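Local coordinates for mevalonate kinase, putative (Leishmania major, PDB 2HFS), which probably catalyses the ATP-dependent phosphorylation of (R)-mevalonate to (R)-5-phosphomevalonate, an early step of isoprenoid biosynthesis, as a member of the GHMP kinase family, at residues Val217-Lys220 with Arg221-Asn225; Leu242-Leu245 with Gly246-Asn250; His253-Cys256 with Arg257-Asp260. One frame throughout, in Å; residues are numbered along the deposited sequence.

Contact 1 (Val217-Lys220 with Arg221-Asn225); sequences VQFK and RLYDN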
ATOM      1  N   VAL A 217       3.417 -26.153  16.613  1.00 15.66           N
ATOM      2  CA  VAL A 217       2.127 -26.784  16.337  1.00 16.90           C
ATOM      3  C   VAL A 217       0.976 -25.782  16.386  1.00 17.44           C
ATOM      4  O   VAL A 217       0.071 -25.877  15.559  1.00 17.20           O
ATOM      5  CB  VAL A 217       1.808 -28.027  17.215  1.00 17.88           C
ATOM      6  CG1 VAL A 217       0.462 -28.633  16.793  1.00 19.03           C
ATOM      7  CG2 VAL A 217       2.898 -29.078  17.072  1.00 18.02           C
ATOM      8  N   GLN A 218       1.007 -24.833  17.323  1.00 17.31           N
ATOM      9  CA  GLN A 218      -0.073 -23.843  17.381  1.00 17.88           C
ATOM     10  C   GLN A 218      -0.018 -22.947  16.159  1.00 16.32           C
ATOM     11  O   GLN A 218      -1.048 -22.722  15.506  1.00 14.86           O
ATOM     12  CB  GLN A 218      -0.080 -23.002  18.666  1.00 17.66           C
ATOM     13  CG  GLN A 218      -1.429 -22.247  18.828  1.00 21.98           C
ATOM     14  CD  GLN A 218      -1.558 -21.372  20.086  1.00 22.68           C
ATOM     15  OE1 GLN A 218      -1.154 -21.766  21.180  1.00 27.34           O
ATOM     16  NE2 GLN A 218      -2.164 -20.199  19.924  1.00 26.05           N
ATOM     17  N   PHE A 219       1.183 -22.459  15.836  1.00 15.29           N
ATOM     18  CA  PHE A 219       1.361 -21.606  14.672  1.00 14.00           C
ATOM     19  C   PHE A 219       0.872 -22.291  13.385  1.00 14.07           C
ATOM     20  O   PHE A 219       0.088 -21.717  12.635  1.00 14.03           O
ATOM     21  CB  PHE A 219       2.792 -21.091  14.531  1.00 14.83           C
ATOM     22  CG  PHE A 219       2.942 -20.063  13.451  1.00 15.59           C
ATOM     23  CD1 PHE A 219       3.056 -20.443  12.118  1.00 17.84           C
ATOM     24  CD2 PHE A 219       2.926 -18.702  13.760  1.00 18.92           C
ATOM     25  CE1 PHE A 219       3.167 -19.481  11.111  1.00 18.44           C
ATOM     26  CE2 PHE A 219       3.036 -17.745  12.758  1.00 16.92           C
ATOM     27  CZ  PHE A 219       3.160 -18.139  11.441  1.00 17.82           C
ATOM     28  N   LYS A 220       1.304 -23.527  13.160  1.00 13.17           N
ATOM     29  CA  LYS A 220       0.862 -24.289  12.004  1.00 15.47           C
ATOM     30  C   LYS A 220      -0.655 -24.375  11.971  1.00 14.30           C
ATOM     31  O   LYS A 220      -1.260 -24.320  10.901  1.00 14.64           O
ATOM     32  CB  LYS A 220       1.486 -25.695  11.995  1.00 14.63           C
ATOM     33  CG  LYS A 220       1.020 -26.583  10.845  1.00 17.54           C
ATOM     34  CD  LYS A 220       1.327 -26.002   9.463  1.00 22.42           C
ATOM     35  CE  LYS A 220       1.031 -27.037   8.373  1.00 24.25           C
ATOM     36  NZ  LYS A 220       1.006 -26.421   7.021  1.00 25.19           N
ATOM     37  N   ARG A 221      -1.284 -24.501  13.142  1.00 14.32           N
ATOM     38  CA  ARG A 221      -2.752 -24.486  13.161  1.00 16.26           C
ATOM     39  C   ARG A 221      -3.312 -23.150  12.631  1.00 13.89           C
ATOM     40  O   ARG A 221      -4.174 -23.151  11.760  1.00 14.89           O
ATOM     41  CB  ARG A 221      -3.316 -24.807  14.547  1.00 16.70           C
ATOM     42  CG  ARG A 221      -4.825 -24.929  14.536  1.00 19.60           C
ATOM     43  CD  ARG A 221      -5.479 -25.197  15.893  1.00 22.64           C
ATOM     44  NE  ARG A 221      -5.510 -24.033  16.779  1.00 29.78           N
ATOM     45  CZ  ARG A 221      -4.868 -23.961  17.948  1.00 33.16           C
ATOM     46  NH1 ARG A 221      -4.964 -22.866  18.698  1.00 31.95           N
ATOM     47  NH2 ARG A 221      -4.131 -24.985  18.374  1.00 31.20           N
ATOM     48  N   LEU A 222      -2.808 -22.027  13.141  1.00 12.64           N
ATOM     49  CA  LEU A 222      -3.267 -20.697  12.691  1.00 11.36           C
ATOM     50  C   LEU A 222      -2.979 -20.433  11.212  1.00 11.39           C
ATOM     51  O   LEU A 222      -3.778 -19.806  10.504  1.00 10.20           O
ATOM     52  CB  LEU A 222      -2.620 -19.601  13.538  1.00 11.39           C
ATOM     53  CG  LEU A 222      -2.802 -19.749  15.042  1.00 11.50           C
ATOM     54  CD1 LEU A 222      -2.103 -18.605  15.796  1.00 11.85           C
ATOM     55  CD2 LEU A 222      -4.298 -19.845  15.393  1.00  8.58           C
ATOM     56  N   TYR A 223      -1.813 -20.885  10.767  1.00 12.11           N
ATOM     57  CA  TYR A 223      -1.412 -20.800   9.370  1.00 12.93           C
ATOM     58  C   TYR A 223      -2.374 -21.559   8.448  1.00 13.70           C
ATOM     59  O   TYR A 223      -2.757 -21.058   7.387  1.00 13.87           O
ATOM     60  CB  TYR A 223       0.005 -21.358   9.204  1.00 14.43           C
ATOM     61  CG  TYR A 223       0.462 -21.355   7.769  1.00 14.56           C
ATOM     62  CD1 TYR A 223       0.242 -22.455   6.945  1.00 14.20           C
ATOM     63  CD2 TYR A 223       1.085 -20.233   7.224  1.00 12.93           C
ATOM     64  CE1 TYR A 223       0.648 -22.445   5.609  1.00 17.91           C
ATOM     65  CE2 TYR A 223       1.501 -20.218   5.898  1.00 17.41           C
ATOM     66  CZ  TYR A 223       1.279 -21.321   5.097  1.00 12.80           C
ATOM     67  OH  TYR A 223       1.691 -21.292   3.787  1.00 16.55           O
ATOM     68  N   ASP A 224      -2.765 -22.775   8.826  1.00 12.06           N
ATOM     69  CA  ASP A 224      -3.649 -23.534   7.936  1.00 13.21           C
ATOM     70  C   ASP A 224      -5.032 -22.913   7.968  1.00 12.81           C
ATOM     71  O   ASP A 224      -5.704 -22.826   6.943  1.00 13.10           O
ATOM     72  CB  ASP A 224      -3.734 -25.002   8.326  1.00 13.94           C
ATOM     73  CG  ASP A 224      -2.439 -25.750   8.094  1.00 15.27           C
ATOM     74  OD1 ASP A 224      -1.645 -25.359   7.207  1.00 15.02           O
ATOM     75  OD2 ASP A 224      -2.153 -26.757   8.773  1.00 15.54           O
ATOM     76  N   ASN A 225      -5.430 -22.472   9.158  1.00 13.25           N
ATOM     77  CA  ASN A 225      -6.660 -21.718   9.351  1.00 13.89           C
ATOM     78  C   ASN A 225      -6.684 -20.546   8.386  1.00 13.93           C
ATOM     79  O   ASN A 225      -7.719 -20.256   7.786  1.00 12.93           O
ATOM     80  CB  ASN A 225      -6.774 -21.229  10.807  1.00 14.16           C
ATOM     81  CG  ASN A 225      -7.151 -22.362  11.786  1.00 14.74           C
ATOM     82  OD1 ASN A 225      -7.419 -23.496  11.374  1.00 19.67           O
ATOM     83  ND2 ASN A 225      -7.173 -22.051  13.081  1.00 19.62           N
TER
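K220 and D224, one turn apart, form a salt bridge in which D224 OD1 receives K220 NZ on its syn lone pair, 2.9 Å away. The lysine chain bends at chi2 (59°) and is otherwise extended, which brings CD and CE across the carboxylate; K220 CE comes within 3.2 Å of D224 OD2. K220 NZ also stands 4.0 Å from Y223 CD1, obliquely to the ring, while D224 OD1 sits at the edge of the tyrosine ring, in its plane. Back along the helix, Q218 and R221 cross at an angle, R221 NH1 3.6 Å from Q218 CG, the amide and guanidinium planes only 17° apart. R221 gets there by turning at chi3 after two extended torsions. On the inner side F219 touches Y223 CB through CE1 at 4.1 Å, and its ring meets H32. L222 brings CG to 3.5 Å from Q218 O and reaches M211, L255 and I259. Beneath the side chains, Y223 N donates to F219 O (2.8 Å), one of an unbroken run of i to i+4 bonds. With F219 and L222 buried and K220 and R221 exposed, this is an amphipathic alpha-helix, here the start of helix 216-239.

Contact 2 (Leu242-Leu245 with Gly246-Asn250); sequences LQRL and GQLMN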
ATOM      1  N   LEU A 242     -19.678  -9.913  -1.881  1.00 20.40           N
ATOM      2  CA  LEU A 242     -19.030  -8.983  -0.953  1.00 20.80           C
ATOM      3  C   LEU A 242     -19.360  -9.214   0.524  1.00 20.66           C
ATOM      4  O   LEU A 242     -18.512  -8.985   1.390  1.00 19.17           O
ATOM      5  CB  LEU A 242     -19.285  -7.529  -1.357  1.00 21.46           C
ATOM      6  CG  LEU A 242     -18.681  -7.083  -2.701  1.00 21.95           C
ATOM      7  CD1 LEU A 242     -18.787  -5.569  -2.875  1.00 22.88           C
ATOM      8  CD2 LEU A 242     -17.234  -7.543  -2.893  1.00 19.24           C
ATOM      9  N   GLN A 243     -20.578  -9.661   0.821  1.00 19.21           N
ATOM     10  CA  GLN A 243     -20.923  -9.979   2.206  1.00 18.24           C
ATOM     11  C   GLN A 243     -20.005 -11.078   2.757  1.00 17.89           C
ATOM     12  O   GLN A 243     -19.517 -10.992   3.881  1.00 16.87           O
ATOM     13  CB  GLN A 243     -22.392 -10.379   2.313  1.00 19.56           C
ATOM     14  CG  GLN A 243     -22.896 -10.527   3.727  1.00 18.47           C
ATOM     15  CD  GLN A 243     -24.330 -11.006   3.762  1.00 24.27           C
ATOM     16  OE1 GLN A 243     -25.222 -10.344   3.211  1.00 24.52           O
ATOM     17  NE2 GLN A 243     -24.559 -12.162   4.384  1.00 20.30           N
ATOM     18  N   ARG A 244     -19.776 -12.107   1.951  1.00 17.10           N
ATOM     19  CA  ARG A 244     -18.924 -13.204   2.357  1.00 18.35           C
ATOM     20  C   ARG A 244     -17.476 -12.751   2.427  1.00 17.81           C
ATOM     21  O   ARG A 244     -16.728 -13.155   3.329  1.00 18.07           O
ATOM     22  CB  ARG A 244     -19.040 -14.361   1.377  1.00 19.04           C
ATOM     23  CG  ARG A 244     -18.063 -15.473   1.678  1.00 20.96           C
ATOM     24  CD  ARG A 244     -18.468 -16.822   1.160  1.00 26.45           C
ATOM     25  NE  ARG A 244     -17.293 -17.628   0.821  1.00 27.83           N
ATOM     26  CZ  ARG A 244     -16.903 -17.894  -0.422  1.00 28.69           C
ATOM     27  NH1 ARG A 244     -17.596 -17.444  -1.476  1.00 30.06           N
ATOM     28  NH2 ARG A 244     -15.829 -18.635  -0.620  1.00 28.60           N
ATOM     29  N   LEU A 245     -17.072 -11.933   1.460  1.00 17.20           N
ATOM     30  CA  LEU A 245     -15.736 -11.377   1.478  1.00 15.89           C
ATOM     31  C   LEU A 245     -15.496 -10.666   2.808  1.00 15.46           C
ATOM     32  O   LEU A 245     -14.440 -10.828   3.417  1.00 14.49           O
ATOM     33  CB  LEU A 245     -15.510 -10.430   0.297  1.00 15.79           C
ATOM     34  CG  LEU A 245     -14.055  -9.942   0.180  1.00 17.23           C
ATOM     35  CD1 LEU A 245     -13.135 -11.041  -0.325  1.00 16.79           C
ATOM     36  CD2 LEU A 245     -13.943  -8.692  -0.695  1.00 16.45           C
ATOM     37  N   GLY A 246     -16.491  -9.911   3.260  1.00 13.88           N
ATOM     38  CA  GLY A 246     -16.403  -9.169   4.519  1.00 14.15           C
ATOM     39  C   GLY A 246     -16.268 -10.059   5.745  1.00 13.30           C
ATOM     40  O   GLY A 246     -15.412  -9.842   6.606  1.00 11.39           O
ATOM     41  N   GLN A 247     -17.130 -11.069   5.826  1.00 13.71           N
ATOM     42  CA  GLN A 247     -17.033 -12.069   6.878  1.00 13.25           C
ATOM     43  C   GLN A 247     -15.631 -12.716   6.971  1.00 11.77           C
ATOM     44  O   GLN A 247     -15.128 -12.951   8.075  1.00 12.46           O
ATOM     45  CB  GLN A 247     -18.136 -13.122   6.723  1.00 12.78           C
ATOM     46  CG  GLN A 247     -18.260 -14.083   7.928  1.00 22.34           C
ATOM     47  CD  GLN A 247     -17.998 -13.416   9.284  1.00 24.69           C
ATOM     48  OE1 GLN A 247     -18.610 -12.380   9.632  1.00 27.86           O
ATOM     49  NE2 GLN A 247     -17.078 -14.009  10.056  1.00 29.22           N
ATOM     50  N   LEU A 248     -15.018 -12.982   5.824  1.00 12.43           N
ATOM     51  CA  LEU A 248     -13.681 -13.579   5.736  1.00 10.75           C
ATOM     52  C   LEU A 248     -12.596 -12.623   6.235  1.00 11.26           C
ATOM     53  O   LEU A 248     -11.669 -13.039   6.928  1.00 10.39           O
ATOM     54  CB  LEU A 248     -13.383 -14.040   4.299  1.00 11.71           C
ATOM     55  CG  LEU A 248     -14.184 -15.266   3.809  1.00 11.72           C
ATOM     56  CD1 LEU A 248     -14.345 -15.248   2.315  1.00 11.61           C
ATOM     57  CD2 LEU A 248     -13.552 -16.582   4.277  1.00 13.52           C
HETATM   58  N   MSE A 249     -12.728 -11.345   5.884  1.00 12.37           N
HETATM   59  CA  MSE A 249     -11.866 -10.309   6.444  1.00 11.83           C
HETATM   60  C   MSE A 249     -11.935 -10.316   7.976  1.00 10.95           C
HETATM   61  O   MSE A 249     -10.918 -10.225   8.646  1.00 10.68           O
HETATM   62  CB  MSE A 249     -12.236  -8.921   5.890  1.00 12.59           C
HETATM   63  CG  MSE A 249     -11.750  -8.671   4.462  1.00 12.64           C
HETATM   64 SE   MSE A 249     -12.635  -7.114   3.772  1.00 19.75          SE
HETATM   65  CE  MSE A 249     -11.647  -5.738   4.754  1.00 13.01           C
ATOM     66  N   ASN A 250     -13.135 -10.431   8.531  1.00 10.38           N
ATOM     67  CA  ASN A 250     -13.296 -10.527   9.992  1.00  9.33           C
ATOM     68  C   ASN A 250     -12.561 -11.737  10.556  1.00  8.37           C
ATOM     69  O   ASN A 250     -11.898 -11.670  11.602  1.00  9.37           O
ATOM     70  CB  ASN A 250     -14.786 -10.590  10.359  1.00  9.53           C
ATOM     71  CG  ASN A 250     -15.481  -9.270  10.175  1.00  9.97           C
ATOM     72  OD1 ASN A 250     -14.829  -8.236  10.097  1.00  9.80           O
ATOM     73  ND2 ASN A 250     -16.818  -9.292  10.121  1.00 11.32           N
TER
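L248 packs back over the preceding turn, its CD1 meeting R244 CG at 3.8 Å and R244 O at 3.3 Å. With CG anti to its carbonyl carbon (chi1 -70°), the leucine also brings CG to 3.3 Å from R244 O. R244 O, which accepts L248 N at 3.0 Å, thus has both CG and CD1 of the same leucine close by. M249, a selenomethionine, does likewise one residue further on: its CG lies 3.6 Å from L245 O, which accepts its backbone N. G246, buried and without a side chain, gives its N to L242 O at 2.9 Å. The solvent side is looser. Q243 and Q247 are exposed and joined chiefly through the backbone, Q247 N to Q243 O at 3.1 Å, while their amides go separate ways. R244 lies between the two regimes: its aliphatic part covers the leucine, and its NH2 forms a salt bridge with E235. This first part of helix 242-258 is wedged between helix 216-239, where L248 meets I229 and Q232, and strands of two sheets: L245 and M249 pack on L295 of strand 291-296, and L245, L248 and M249 all touch F25 of strand 17-25.

Contact 3 (His253-Cys256 with Arg257-Asp260); sequences HDLC and RQID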
ATOM      1  N   HIS A 253      -8.853 -11.007  10.500  1.00  8.43           N
ATOM      2  CA  HIS A 253      -8.481 -10.180  11.652  1.00  8.01           C
ATOM      3  C   HIS A 253      -8.362 -11.039  12.905  1.00 10.13           C
ATOM      4  O   HIS A 253      -7.406 -10.935  13.669  1.00 10.53           O
ATOM      5  CB  HIS A 253      -9.516  -9.084  11.909  1.00  9.41           C
ATOM      6  CG  HIS A 253      -9.149  -8.183  13.041  1.00  7.92           C
ATOM      7  ND1 HIS A 253      -8.213  -7.176  12.916  1.00  9.90           N
ATOM      8  CD2 HIS A 253      -9.558  -8.159  14.332  1.00  7.38           C
ATOM      9  CE1 HIS A 253      -8.076  -6.558  14.071  1.00 10.56           C
ATOM     10  NE2 HIS A 253      -8.892  -7.123  14.945  1.00  9.09           N
ATOM     11  N   ASP A 254      -9.352 -11.901  13.117  1.00 12.53           N
ATOM     12  CA  ASP A 254      -9.330 -12.786  14.270  1.00 13.45           C
ATOM     13  C   ASP A 254      -8.010 -13.556  14.346  1.00 12.22           C
ATOM     14  O   ASP A 254      -7.353 -13.550  15.385  1.00 13.49           O
ATOM     15  CB  ASP A 254     -10.525 -13.728  14.242  1.00 14.82           C
ATOM     16  CG  ASP A 254     -11.085 -13.987  15.617  1.00 18.28           C
ATOM     17  OD1 ASP A 254     -10.971 -13.081  16.479  1.00 26.53           O
ATOM     18  OD2 ASP A 254     -11.693 -15.037  15.913  1.00 20.67           O
ATOM     19  N   LEU A 255      -7.590 -14.162  13.232  1.00 13.44           N
ATOM     20  CA  LEU A 255      -6.293 -14.874  13.170  1.00 12.24           C
ATOM     21  C   LEU A 255      -5.068 -13.981  13.467  1.00 13.40           C
ATOM     22  O   LEU A 255      -4.091 -14.427  14.079  1.00 14.39           O
ATOM     23  CB  LEU A 255      -6.134 -15.564  11.814  1.00 14.15           C
ATOM     24  CG  LEU A 255      -7.021 -16.801  11.659  1.00 12.33           C
ATOM     25  CD1 LEU A 255      -7.013 -17.268  10.226  1.00 17.93           C
ATOM     26  CD2 LEU A 255      -6.582 -17.926  12.603  1.00 18.97           C
ATOM     27  N   CYS A 256      -5.131 -12.733  13.015  1.00 12.58           N
ATOM     28  CA  CYS A 256      -4.081 -11.731  13.282  1.00 12.45           C
ATOM     29  C   CYS A 256      -3.985 -11.409  14.750  1.00 12.47           C
ATOM     30  O   CYS A 256      -2.895 -11.253  15.273  1.00 11.30           O
ATOM     31  CB  CYS A 256      -4.337 -10.455  12.484  1.00 14.17           C
ATOM     32  SG  CYS A 256      -4.025 -10.728  10.731  1.00 12.56           S
ATOM     33  N   ARG A 257      -5.132 -11.325  15.424  1.00 11.92           N
ATOM     34  CA  ARG A 257      -5.138 -11.154  16.871  1.00 12.20           C
ATOM     35  C   ARG A 257      -4.420 -12.326  17.552  1.00 11.86           C
ATOM     36  O   ARG A 257      -3.734 -12.125  18.543  1.00 11.82           O
ATOM     37  CB  ARG A 257      -6.560 -11.066  17.429  1.00 12.75           C
ATOM     38  CG  ARG A 257      -7.406  -9.900  16.949  1.00 12.40           C
ATOM     39  CD  ARG A 257      -8.694  -9.785  17.745  1.00 13.59           C
ATOM     40  NE  ARG A 257      -8.433  -9.509  19.165  1.00 16.86           N
ATOM     41  CZ  ARG A 257      -9.381  -9.462  20.099  1.00 20.43           C
ATOM     42  NH1 ARG A 257     -10.650  -9.668  19.764  1.00 18.12           N
ATOM     43  NH2 ARG A 257      -9.060  -9.215  21.364  1.00 21.52           N
ATOM     44  N   GLN A 258      -4.557 -13.532  16.993  1.00 13.42           N
ATOM     45  CA  GLN A 258      -4.013 -14.751  17.603  1.00 13.87           C
ATOM     46  C   GLN A 258      -2.511 -14.918  17.390  1.00 13.62           C
ATOM     47  O   GLN A 258      -1.886 -15.725  18.076  1.00 14.96           O
ATOM     48  CB  GLN A 258      -4.762 -15.994  17.109  1.00 12.84           C
ATOM     49  CG  GLN A 258      -6.263 -15.946  17.403  1.00 17.42           C
ATOM     50  CD  GLN A 258      -6.988 -17.234  17.079  1.00 16.49           C
ATOM     51  OE1 GLN A 258      -6.610 -18.310  17.547  1.00 21.41           O
ATOM     52  NE2 GLN A 258      -8.070 -17.119  16.330  1.00 22.71           N
ATOM     53  N   ILE A 259      -1.936 -14.166  16.451  1.00 13.35           N
ATOM     54  CA  ILE A 259      -0.474 -14.115  16.317  1.00 14.27           C
ATOM     55  C   ILE A 259       0.080 -12.849  16.966  1.00 14.31           C
ATOM     56  O   ILE A 259       1.236 -12.463  16.739  1.00 14.40           O
ATOM     57  CB  ILE A 259       0.006 -14.263  14.852  1.00 13.66           C
ATOM     58  CG1 ILE A 259      -0.599 -13.174  13.954  1.00 13.79           C
ATOM     59  CG2 ILE A 259      -0.285 -15.667  14.337  1.00 14.82           C
ATOM     60  CD1 ILE A 259       0.221 -12.913  12.700  1.00  5.42           C
ATOM     61  N   ASP A 260      -0.779 -12.214  17.767  1.00 15.10           N
ATOM     62  CA  ASP A 260      -0.432 -11.050  18.566  1.00 14.90           C
ATOM     63  C   ASP A 260       0.087  -9.864  17.738  1.00 15.20           C
ATOM     64  O   ASP A 260       1.105  -9.253  18.098  1.00 16.20           O
ATOM     65  CB  ASP A 260       0.601 -11.474  19.624  1.00 16.92           C
ATOM     66  CG  ASP A 260       0.892 -10.393  20.637  1.00 16.63           C
ATOM     67  OD1 ASP A 260      -0.034  -9.647  21.005  1.00 16.76           O
ATOM     68  OD2 ASP A 260       2.040 -10.223  21.110  1.00 20.66           O
TER
HETATM   69  O   HOH W   1     -11.837 -10.556  16.617  1.00 21.56           O
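A Schellman motif closes helix 242-258 at this point, with H253 and R257 packed against each other in the last regular turn. R257 N donates to H253 O at 2.9 Å. After that the backbone bonds change character: Q258 N still reaches D254 O at 3.2 Å, but I259 N is shared between a weak bond to L255 O and one to C256 O, the latter approached from above the carbonyl plane. D260, with positive phi (59°), is the C-prime residue; its N returns to R257 O at 3.1 Å, and V261 N to C256 O completes the motif.

Side chains pack along the same turn. R257 places CG beside its backbone N (chi1 -62°), and from there CG lies 3.7 Å from H253 NE2, with CD close to both NE2 and CD2. Guanidinium and imidazole planes are turned 42° apart, so this is aliphatic packing against the ring and not a stack. The imidazole itself is fixed at both nitrogens, ND1 by L283 N and NE2 by E267, and the same glutamate forms a long, weak ion pair with R257. On the outer side a water donates to D254 OD1 at 2.7 Å and accepts a weak bond from R257 NH1, lying at the guanidinium edge; it spans two opposite charges that do not touch directly. Q258, extended beyond CG, brings CG to 3.3 Å from D254 O, and I259 sets CG1 the same distance from C256 O. L255 and I259 face helix 216-239, whereas C256 meets L283 on strand 280-284. The positive-phi residue and the nested 6→1 and 5→2 bonds that end the helix are the signature of a Schellman C-cap.

Contacts 2 and 3 occupy the beginning and the end of helix 242-258, their centres about 16 Å apart, while contact 1 lies at the start of the preceding helix, 216-239. Contacts 1 and 3 meet directly: L222 CD2 lies 3.5 Å from Q258 OE1, and N225 packs on L255, so one helix's beginning rests on the other's end. Contact 2 touches neither through side chains. All three are partly buried, with contact 1 holding fewest buried residues. Its polar chemistry is an internal salt bridge, contact 2 is mainly apolar with its charge paired outside, and contact 3 combines a water bridge with a histidine fixed from outside and a capped helix end.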